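Local coordinates for protein tryptophan synthase alpha chain (Aquifex aeolicus, PDB 2EKC) that probably serves as the alpha subunit of tryptophan synthase, cleaving indoleglycerol phosphate in an aldol reaction to indole and glyceraldehyde 3-phosphate, at residues L111-F114 / C115-S118; A67-V70 / A71-G75; S5-F8 / T9-E13; E86-R89 / K90-P93. All coordinates share one frame; numbering follows the deposited sequence. Where two conformers were deposited one is given.

Contact 1: L111-F114 / C115-S118; sequences LEKF and CRLS
With its hydroxyl turned beside the backbone N (chi1 -68°), Ser118 reaches back one helical turn to Phe114, whose own first torsion (chi1 -167°) sets the ring beside the carbonyl carbon, where that hydroxyl passes it. Ser118 OG donates to Phe114 O at 2.9 Å from above the carbonyl plane, while Ser118 N bonds to the same Phe114 O at 3.0 Å from the opposite face, so one oxygen is gripped by two donors of a single residue. The hydroxyl passes the ring obliquely, with Ser118 OG 3.9 Å from Phe114 CE1. On the outer side of the helix, Lys113 and Leu117 run side by side, and Lys113 CG meets Leu117 CD1 at 3.7 Å. Farther in, the Phe114 ring stacks on Phe78 and meets Phe126 of strand 125-127 with the planes steeply inclined, which places this face of helix 111-120 against the barrel wall of the TIM-type fold. Ser118, buried on the face of the helix turned to strand 125-127, thus has its hydroxyl satisfied by the helix's own backbone, and the doubly used carbonyl fixes the rotation of that side chain.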
loop_
_atom_site.group_PDB
_atom_site.type_symbol
_atom_site.label_atom_id
_atom_site.label_comp_id
_atom_site.label_asym_id
_atom_site.label_seq_id
_atom_site.Cartn_x
_atom_site.Cartn_y
_atom_site.Cartn_z
ATOM N N LEU A 111 0.925 7.013 -19.675
ATOM C CA LEU A 111 -0.130 6.252 -19.006
ATOM C C LEU A 111 -0.328 4.831 -19.523
ATOM O O LEU A 111 -0.267 3.876 -18.743
ATOM C CB LEU A 111 -1.465 7.000 -19.066
ATOM C CG LEU A 111 -1.715 7.988 -17.923
ATOM C CD1 LEU A 111 -0.708 9.117 -17.997
ATOM C CD2 LEU A 111 -3.135 8.527 -18.003
ATOM N N GLU A 112 -0.578 4.687 -20.824
ATOM C CA GLU A 112 -0.789 3.362 -21.407
ATOM C C GLU A 112 0.389 2.443 -21.109
ATOM O O GLU A 112 0.212 1.347 -20.576
ATOM C CB GLU A 112 -0.969 3.457 -22.925
ATOM C CG GLU A 112 -2.245 4.154 -23.393
ATOM C CD GLU A 112 -3.485 3.281 -23.273
ATOM O OE1 GLU A 112 -3.387 2.058 -23.516
ATOM O OE2 GLU A 112 -4.567 3.824 -22.957
ATOM N N LYS A 113 1.593 2.890 -21.451
ATOM C CA LYS A 113 2.789 2.085 -21.222
ATOM C C LYS A 113 2.982 1.733 -19.750
ATOM O O LYS A 113 3.260 0.582 -19.413
ATOM C CB LYS A 113 4.034 2.813 -21.732
ATOM C CG LYS A 113 5.319 2.054 -21.460
ATOM C CD LYS A 113 6.561 2.801 -21.918
ATOM C CE LYS A 113 6.637 2.913 -23.422
ATOM N NZ LYS A 113 7.973 3.442 -23.841
ATOM N N PHE A 114 2.839 2.729 -18.883
ATOM C CA PHE A 114 3.007 2.527 -17.444
ATOM C C PHE A 114 2.083 1.418 -16.948
ATOM O O PHE A 114 2.515 0.493 -16.252
ATOM C CB PHE A 114 2.712 3.833 -16.697
ATOM C CG PHE A 114 3.154 3.829 -15.261
ATOM C CD1 PHE A 114 2.346 3.286 -14.265
ATOM C CD2 PHE A 114 4.382 4.375 -14.902
ATOM C CE1 PHE A 114 2.755 3.291 -12.931
ATOM C CE2 PHE A 114 4.800 4.382 -13.570
ATOM C CZ PHE A 114 3.985 3.841 -12.583
ATOM N N CYS A 115 0.812 1.507 -17.316
ATOM C CA CYS A 115 -0.156 0.506 -16.900
ATOM C C CYS A 115 0.123 -0.849 -17.541
ATOM O O CYS A 115 0.036 -1.878 -16.873
ATOM C CB CYS A 115 -1.575 0.979 -17.227
ATOM S SG CYS A 115 -2.137 2.360 -16.177
ATOM N N ARG A 116 0.469 -0.845 -18.828
ATOM C CA ARG A 116 0.775 -2.083 -19.554
ATOM C C ARG A 116 1.895 -2.838 -18.840
ATOM O O ARG A 116 1.763 -4.016 -18.522
ATOM C CB ARG A 116 1.218 -1.771 -20.994
ATOM C CG ARG A 116 1.466 -2.983 -21.886
ATOM C CD ARG A 116 2.171 -2.559 -23.179
ATOM N NE ARG A 116 3.620 -2.447 -23.006
ATOM C CZ ARG A 116 4.404 -1.623 -23.699
ATOM N NH1 ARG A 116 3.886 -0.821 -24.617
ATOM N NH2 ARG A 116 5.711 -1.608 -23.477
ATOM N N LEU A 117 3.005 -2.150 -18.599
ATOM C CA LEU A 117 4.145 -2.759 -17.925
ATOM C C LEU A 117 3.822 -3.250 -16.517
ATOM O O LEU A 117 4.219 -4.353 -16.134
ATOM C CB LEU A 117 5.315 -1.773 -17.879
ATOM C CG LEU A 117 5.921 -1.473 -19.255
ATOM C CD1 LEU A 117 6.923 -0.341 -19.153
ATOM C CD2 LEU A 117 6.575 -2.733 -19.805
ATOM N N SER A 118 3.116 -2.430 -15.744
ATOM C CA SER A 118 2.753 -2.803 -14.374
ATOM C C SER A 118 1.964 -4.112 -14.348
ATOM O O SER A 118 2.255 -5.013 -13.561
ATOM C CB SER A 118 1.913 -1.696 -13.718
ATOM O OG SER A 118 2.683 -0.522 -13.501
#

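Contact 2: A67-V70 / A71-G75; sequences AHEV and ALKNG
Asn74 folds back on Val70 at the C-terminal end of helix 62-73, and its side chain can be traced along that residue. Asn74 CB lies 3.7 Å from Val70 O; beyond it CG, turned beside the backbone N (chi1 -73°), approaches the same Val70 O to 3.4 Å. At the tip, OD1 stays farther from this oxygen, whereas Asn74 ND2 comes alongside the valine and touches Val70 CG1 at 3.7 Å. The amide nitrogen does not bond to Val70 O, because the angle is poor; its hydrogens go instead to the carbonyl oxygens of Gly26 and Pro28. Val70 O is taken by the backbone, receiving Asn74 N at 2.9 Å in the carbonyl plane. One residue on, Gly75 N bonds to Leu72 O at 2.9 Å, and with its positive phi of 85° Gly75 completes a Schellman motif; a side chain at these backbone angles would press on the carbonyl oxygen of Asn74. Along the outer face, Glu69 and Lys73 lie side by side, pointing the same way, Glu69 OE2 standing 4.0 Å from Lys73 NZ, too far for a salt bridge, although the opposite charges probably still attract. The inner face probably borders the active site: His68 NE2 bonds to Asp60, a predicted proton acceptor, and His68 ND1 to Phe54 N. Ala67 and His68 pack on Met24 of strand 18-24, while Ala71 and Leu72 rest on Pro53, so the helix lies across the loops that follow the first two barrel strands.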
loop_
_atom_site.group_PDB
_atom_site.type_symbol
_atom_site.label_atom_id
_atom_site.label_comp_id
_atom_site.label_asym_id
_atom_site.label_seq_id
_atom_site.Cartn_x
_atom_site.Cartn_y
_atom_site.Cartn_z
ATOM N N ALA A 67 14.412 6.904 2.295
ATOM C CA ALA A 67 14.404 5.712 1.452
ATOM C C ALA A 67 14.339 6.119 -0.021
ATOM O O ALA A 67 15.021 5.543 -0.862
ATOM C CB ALA A 67 13.211 4.817 1.806
ATOM N N HIS A 68 13.518 7.119 -0.330
ATOM C CA HIS A 68 13.397 7.597 -1.706
ATOM C C HIS A 68 14.755 8.057 -2.239
ATOM O O HIS A 68 15.228 7.595 -3.279
ATOM C CB HIS A 68 12.424 8.780 -1.771
ATOM C CG HIS A 68 10.984 8.386 -1.886
ATOM N ND1 HIS A 68 10.409 8.015 -3.084
ATOM C CD2 HIS A 68 9.993 8.345 -0.964
ATOM C CE1 HIS A 68 9.123 7.769 -2.895
ATOM N NE2 HIS A 68 8.844 7.963 -1.617
ATOM N N GLU A 69 15.365 8.983 -1.506
ATOM C CA GLU A 69 16.648 9.568 -1.877
ATOM C C GLU A 69 17.754 8.543 -2.064
ATOM O O GLU A 69 18.450 8.540 -3.087
ATOM C CB GLU A 69 17.074 10.587 -0.817
ATOM C CG GLU A 69 18.269 11.433 -1.227
ATOM C CD GLU A 69 18.785 12.296 -0.095
ATOM O OE1 GLU A 69 17.956 12.915 0.602
ATOM O OE2 GLU A 69 20.021 12.361 0.093
ATOM N N VAL A 70 17.922 7.677 -1.071
ATOM C CA VAL A 70 18.953 6.652 -1.123
ATOM C C VAL A 70 18.728 5.737 -2.327
ATOM O O VAL A 70 19.648 5.489 -3.103
ATOM C CB VAL A 70 18.963 5.822 0.184
ATOM C CG1 VAL A 70 19.957 4.662 0.073
ATOM C CG2 VAL A 70 19.335 6.729 1.364
ATOM N N ALA A 71 17.503 5.244 -2.486
ATOM C CA ALA A 71 17.188 4.366 -3.612
ATOM C C ALA A 71 17.513 5.034 -4.944
ATOM O O ALA A 71 18.045 4.397 -5.843
ATOM C CB ALA A 71 15.715 3.965 -3.575
ATOM N N LEU A 72 17.194 6.317 -5.077
ATOM C CA LEU A 72 17.477 7.022 -6.321
ATOM C C LEU A 72 18.977 7.145 -6.550
ATOM O O LEU A 72 19.446 7.050 -7.684
ATOM C CB LEU A 72 16.836 8.411 -6.320
ATOM C CG LEU A 72 15.327 8.459 -6.572
ATOM C CD1 LEU A 72 14.880 9.910 -6.633
ATOM C CD2 LEU A 72 14.986 7.747 -7.883
ATOM N N LYS A 73 19.733 7.358 -5.476
ATOM C CA LYS A 73 21.173 7.468 -5.617
ATOM C C LYS A 73 21.774 6.102 -5.934
ATOM O O LYS A 73 22.872 6.020 -6.475
ATOM C CB LYS A 73 21.796 8.083 -4.359
ATOM C CG LYS A 73 21.343 9.521 -4.151
ATOM C CD LYS A 73 22.351 10.364 -3.387
ATOM C CE LYS A 73 22.583 9.844 -1.989
ATOM N NZ LYS A 73 23.462 10.769 -1.221
ATOM N N ASN A 74 21.056 5.031 -5.600
ATOM C CA ASN A 74 21.532 3.688 -5.927
ATOM C C ASN A 74 21.190 3.396 -7.395
ATOM O O ASN A 74 21.573 2.360 -7.933
ATOM C CB ASN A 74 20.886 2.615 -5.038
ATOM C CG ASN A 74 21.414 2.631 -3.614
ATOM O OD1 ASN A 74 22.570 2.970 -3.368
ATOM N ND2 ASN A 74 20.569 2.242 -2.667
ATOM N N GLY A 75 20.455 4.311 -8.030
ATOM C CA GLY A 75 20.091 4.141 -9.430
ATOM C C GLY A 75 18.850 3.312 -9.714
ATOM O O GLY A 75 18.696 2.775 -10.813
#

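Contact 3: S5-F8 / T9-E13; sequences SDKF and TELKE
Helix 3-14, the N-terminal helix that precedes the first barrel strand, carries an i to i+3 salt bridge on its flank: Lys7 NZ donates to Glu10 OE1 at 2.7 Å. The oxygen is met on its syn side, 23° out of the carboxylate plane. Lys7 sets out with CG anti to its backbone N (chi1 -178°) and then bends at its next two torsions, which curls the chain round until it lies alongside the extended glutamate; Lys7 CD comes within 3.2 Å of Glu10 OE1. Lower on the same lysine, CG rests against Leu11 CD1 at 4.0 Å, and that leucine methyl also approaches the Phe8 ring obliquely, Phe8 CD1 to Leu11 CD1 being 4.3 Å. Phe8 and Leu11 both pack on Ala18 of strand 18-24. Replacing Lys7 by an alanine would probably leave the Glu10 carboxylate without its charged mate and open a gap beside Leu11 CD1. On another side of the helix, Thr9 OG1 and Thr9 N both donate to Ser5 O, each at 3.0 Å and from opposite faces of the carbonyl plane, while Ser5 OG is bonded to the N-terminal Met1 N. Charge is thus paired along the surface, apolar groups turn to the barrel, and a threonine hydroxyl is satisfied within the helix itself.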
loop_
_atom_site.group_PDB
_atom_site.type_symbol
_atom_site.label_atom_id
_atom_site.label_comp_id
_atom_site.label_asym_id
_atom_site.label_seq_id
_atom_site.Cartn_x
_atom_site.Cartn_y
_atom_site.Cartn_z
ATOM N N SER A 5 -9.790 -8.422 -3.797
ATOM C CA SER A 5 -11.070 -8.931 -3.331
ATOM C C SER A 5 -10.935 -10.356 -2.810
ATOM O O SER A 5 -11.496 -10.687 -1.765
ATOM C CB SER A 5 -12.103 -8.882 -4.452
ATOM O OG SER A 5 -12.534 -7.550 -4.656
ATOM N N ASP A 6 -10.195 -11.200 -3.528
ATOM C CA ASP A 6 -10.010 -12.581 -3.086
ATOM C C ASP A 6 -9.368 -12.612 -1.701
ATOM O O ASP A 6 -9.791 -13.366 -0.826
ATOM C CB ASP A 6 -9.113 -13.370 -4.047
ATOM C CG ASP A 6 -9.720 -13.536 -5.433
ATOM O OD1 ASP A 6 -10.955 -13.453 -5.569
ATOM O OD2 ASP A 6 -8.947 -13.769 -6.386
ATOM N N LYS A 7 -8.344 -11.791 -1.504
ATOM C CA LYS A 7 -7.647 -11.762 -0.219
ATOM C C LYS A 7 -8.542 -11.359 0.945
ATOM O O LYS A 7 -8.516 -11.994 1.998
ATOM C CB LYS A 7 -6.440 -10.823 -0.280
ATOM C CG LYS A 7 -5.638 -10.776 1.020
ATOM C CD LYS A 7 -5.108 -12.158 1.418
ATOM C CE LYS A 7 -4.106 -12.690 0.405
ATOM N NZ LYS A 7 -3.578 -14.033 0.785
ATOM N N PHE A 8 -9.323 -10.300 0.773
ATOM C CA PHE A 8 -10.208 -9.855 1.845
ATOM C C PHE A 8 -11.296 -10.888 2.134
ATOM O O PHE A 8 -11.724 -11.056 3.277
ATOM C CB PHE A 8 -10.821 -8.492 1.503
ATOM C CG PHE A 8 -9.934 -7.328 1.868
ATOM C CD1 PHE A 8 -9.635 -7.064 3.204
ATOM C CD2 PHE A 8 -9.386 -6.511 0.883
ATOM C CE1 PHE A 8 -8.803 -6.000 3.557
ATOM C CE2 PHE A 8 -8.550 -5.440 1.226
ATOM C CZ PHE A 8 -8.260 -5.186 2.565
ATOM N N THR A 9 -11.742 -11.590 1.101
ATOM C CA THR A 9 -12.751 -12.621 1.298
ATOM C C THR A 9 -12.106 -13.747 2.101
ATOM O O THR A 9 -12.723 -14.333 2.991
ATOM C CB THR A 9 -13.256 -13.156 -0.054
ATOM O OG1 THR A 9 -13.966 -12.113 -0.723
ATOM C CG2 THR A 9 -14.178 -14.356 0.142
ATOM N N GLU A 10 -10.851 -14.039 1.783
ATOM C CA GLU A 10 -10.110 -15.078 2.485
ATOM C C GLU A 10 -9.909 -14.696 3.950
ATOM O O GLU A 10 -10.160 -15.498 4.854
ATOM C CB GLU A 10 -8.744 -15.295 1.814
ATOM C CG GLU A 10 -7.746 -16.082 2.652
ATOM C CD GLU A 10 -6.399 -16.246 1.967
ATOM O OE1 GLU A 10 -5.942 -15.291 1.304
ATOM O OE2 GLU A 10 -5.786 -17.326 2.101
ATOM N N LEU A 11 -9.458 -13.468 4.187
ATOM C CA LEU A 11 -9.216 -13.013 5.551
ATOM C C LEU A 11 -10.486 -13.061 6.385
ATOM O O LEU A 11 -10.458 -13.454 7.551
ATOM C CB LEU A 11 -8.644 -11.594 5.542
ATOM C CG LEU A 11 -7.218 -11.489 4.989
ATOM C CD1 LEU A 11 -6.873 -10.038 4.722
ATOM C CD2 LEU A 11 -6.240 -12.109 5.983
ATOM N N LYS A 12 -11.600 -12.667 5.781
ATOM C CA LYS A 12 -12.878 -12.677 6.475
ATOM C C LYS A 12 -13.207 -14.094 6.948
ATOM O O LYS A 12 -13.654 -14.294 8.076
ATOM C CB LYS A 12 -13.980 -12.157 5.550
ATOM C CG LYS A 12 -15.360 -12.082 6.195
ATOM C CD LYS A 12 -16.392 -11.519 5.218
ATOM C CE LYS A 12 -16.470 -12.358 3.946
ATOM N NZ LYS A 12 -17.458 -11.822 2.965
ATOM N N GLU A 13 -12.972 -15.084 6.094
ATOM C CA GLU A 13 -13.262 -16.455 6.480
ATOM C C GLU A 13 -12.322 -16.922 7.582
ATOM O O GLU A 13 -12.678 -17.794 8.372
ATOM C CB GLU A 13 -13.162 -17.401 5.280
ATOM C CG GLU A 13 -13.514 -18.837 5.640
ATOM C CD GLU A 13 -13.873 -19.682 4.434
ATOM O OE1 GLU A 13 -12.993 -19.911 3.578
ATOM O OE2 GLU A 13 -15.043 -20.118 4.346
#

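Contact 4: E86-R89 / K90-P93; sequences ETLR and KEFP
Arg89 reaches past the end of helix 78-91 to the backbone beyond it, where Arg89 NH1 makes a weak bond to Phe92 O, short at 2.7 Å but bent to 120° at the hydrogen. The carbonyl oxygen lies at the edge of the guanidinium, near its plane. The chain gets there by folding at chi2 and chi3 (53° and 70°), which turns its end back toward the loop. NH1 is bonded also to Ile95 O, while NH2 forms a salt bridge with Asp124 and a hydrogen bond with Gly122 O; a cation-pi contact with Phe97 adds to this grip. A leucine in place of Arg89 would probably leave Asp124 without its positive mate and the Phe92 and Ile95 carbonyls without this donor. The helix frays over the same residues: Phe92 N still bonds to Leu88 O at 2.9 Å, but the bonds from Glu91 N to Leu88 O and from Lys90 N to Glu86 O are weak. The Phe92 ring presents its edge to that acceptor, Phe92 CD2 lying 3.5 Å from Leu88 O. Lys90 curls back over Thr87, and its NZ donates to two waters, at 2.6 Å to water 2 and 3.2 Å to water 1. Water 1 in turn donates to Thr87 O at 2.7 Å, whereas Thr87 OG1 is bonded to Glu83 O. Near the fraying end one carbonyl, that of Thr87, is thus served by water while that of Leu88 keeps a backbone donor, and a buttressed guanidinium joins the helix end to the loop leading into strand 97-100.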
loop_
_atom_site.group_PDB
_atom_site.type_symbol
_atom_site.label_atom_id
_atom_site.label_comp_id
_atom_site.label_asym_id
_atom_site.label_seq_id
_atom_site.Cartn_x
_atom_site.Cartn_y
_atom_site.Cartn_z
ATOM N N GLU A 86 7.949 -8.770 -10.318
ATOM C CA GLU A 86 7.892 -10.032 -11.049
ATOM C C GLU A 86 8.563 -11.154 -10.250
ATOM O O GLU A 86 8.049 -12.269 -10.172
ATOM C CB GLU A 86 8.566 -9.881 -12.417
ATOM C CG GLU A 86 8.611 -11.171 -13.229
ATOM C CD GLU A 86 9.316 -11.001 -14.563
ATOM O OE1 GLU A 86 8.738 -10.362 -15.469
ATOM O OE2 GLU A 86 10.455 -11.499 -14.701
ATOM N N THR A 87 9.708 -10.852 -9.649
ATOM C CA THR A 87 10.428 -11.840 -8.857
ATOM C C THR A 87 9.600 -12.334 -7.670
ATOM O O THR A 87 9.528 -13.537 -7.411
ATOM C CB THR A 87 11.758 -11.263 -8.345
ATOM O OG1 THR A 87 12.608 -10.975 -9.464
ATOM C CG2 THR A 87 12.459 -12.257 -7.432
ATOM N N LEU A 88 8.968 -11.409 -6.957
ATOM C CA LEU A 88 8.157 -11.769 -5.796
ATOM C C LEU A 88 6.862 -12.470 -6.203
ATOM O O LEU A 88 6.385 -13.364 -5.505
ATOM C CB LEU A 88 7.826 -10.519 -4.972
ATOM C CG LEU A 88 8.998 -9.802 -4.290
ATOM C CD1 LEU A 88 8.483 -8.589 -3.560
ATOM C CD2 LEU A 88 9.696 -10.754 -3.315
ATOM N N ARG A 89 6.297 -12.055 -7.332
ATOM C CA ARG A 89 5.062 -12.640 -7.827
ATOM C C ARG A 89 5.188 -14.148 -8.034
ATOM O O ARG A 89 4.240 -14.895 -7.791
ATOM C CB ARG A 89 4.649 -11.970 -9.142
ATOM C CG ARG A 89 3.428 -12.604 -9.806
ATOM C CD ARG A 89 2.267 -12.692 -8.827
ATOM N NE ARG A 89 1.705 -11.382 -8.514
ATOM C CZ ARG A 89 1.212 -11.047 -7.327
ATOM N NH1 ARG A 89 1.217 -11.923 -6.328
ATOM N NH2 ARG A 89 0.698 -9.837 -7.142
ATOM N N LYS A 90 6.361 -14.597 -8.469
ATOM C CA LYS A 90 6.574 -16.018 -8.705
ATOM C C LYS A 90 6.553 -16.826 -7.411
ATOM O O LYS A 90 6.117 -17.974 -7.398
ATOM C CB LYS A 90 7.906 -16.247 -9.431
ATOM C CG LYS A 90 8.056 -15.447 -10.718
ATOM C CD LYS A 90 9.070 -16.080 -11.679
ATOM C CE LYS A 90 10.447 -16.241 -11.053
ATOM N NZ LYS A 90 11.100 -14.943 -10.748
ATOM N N GLU A 91 7.004 -16.214 -6.320
ATOM C CA GLU A 91 7.053 -16.891 -5.028
ATOM C C GLU A 91 5.781 -16.747 -4.203
ATOM O O GLU A 91 5.481 -17.597 -3.370
ATOM C CB GLU A 91 8.240 -16.369 -4.220
ATOM C CG GLU A 91 9.547 -16.401 -4.979
ATOM C CD GLU A 91 10.668 -15.726 -4.223
ATOM O OE1 GLU A 91 11.034 -16.219 -3.137
ATOM O OE2 GLU A 91 11.179 -14.698 -4.716
ATOM N N PHE A 92 5.038 -15.668 -4.427
ATOM C CA PHE A 92 3.804 -15.417 -3.686
ATOM C C PHE A 92 2.697 -15.101 -4.687
ATOM O O PHE A 92 2.299 -13.950 -4.854
ATOM C CB PHE A 92 4.024 -14.249 -2.722
ATOM C CG PHE A 92 5.132 -14.491 -1.739
ATOM C CD1 PHE A 92 4.878 -15.122 -0.528
ATOM C CD2 PHE A 92 6.439 -14.135 -2.045
ATOM C CE1 PHE A 92 5.912 -15.398 0.363
ATOM C CE2 PHE A 92 7.480 -14.406 -1.160
ATOM C CZ PHE A 92 7.215 -15.039 0.047
ATOM N N PRO A 93 2.180 -16.140 -5.361
ATOM C CA PRO A 93 1.125 -16.059 -6.374
ATOM C C PRO A 93 -0.159 -15.306 -6.052
ATOM O O PRO A 93 -0.704 -14.628 -6.917
ATOM C CB PRO A 93 0.838 -17.528 -6.691
ATOM C CG PRO A 93 2.137 -18.196 -6.426
ATOM C CD PRO A 93 2.568 -17.543 -5.137
HETATM O O HOH W 1 11.234 -15.642 -7.606
HETATM O O HOH W 2 12.461 -13.185 -12.171
#

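How the contacts relate
Along the chain the order is contact 3, contact 2, contact 4, contact 1, none touching another; contacts 1 and 3 lie within one helix each, while contacts 2 and 4 run over the C-terminal end of theirs. All four centres are 17 to 19 Å from that of the chain. Contacts 2 and 3 are farthest apart, about 35 Å between centres and on opposite sides of the chain's centre; contact 4 comes within about 8 Å, nearest atoms, of both contact 1 and contact 3. Helices 78-91 and 111-120 belong to the shell round the eight-stranded TIM barrel, helix 3-14 precedes its first strand, and helix 62-73 lies over the loops that follow its first two, with contact 2 alone reaching a predicted catalytic residue.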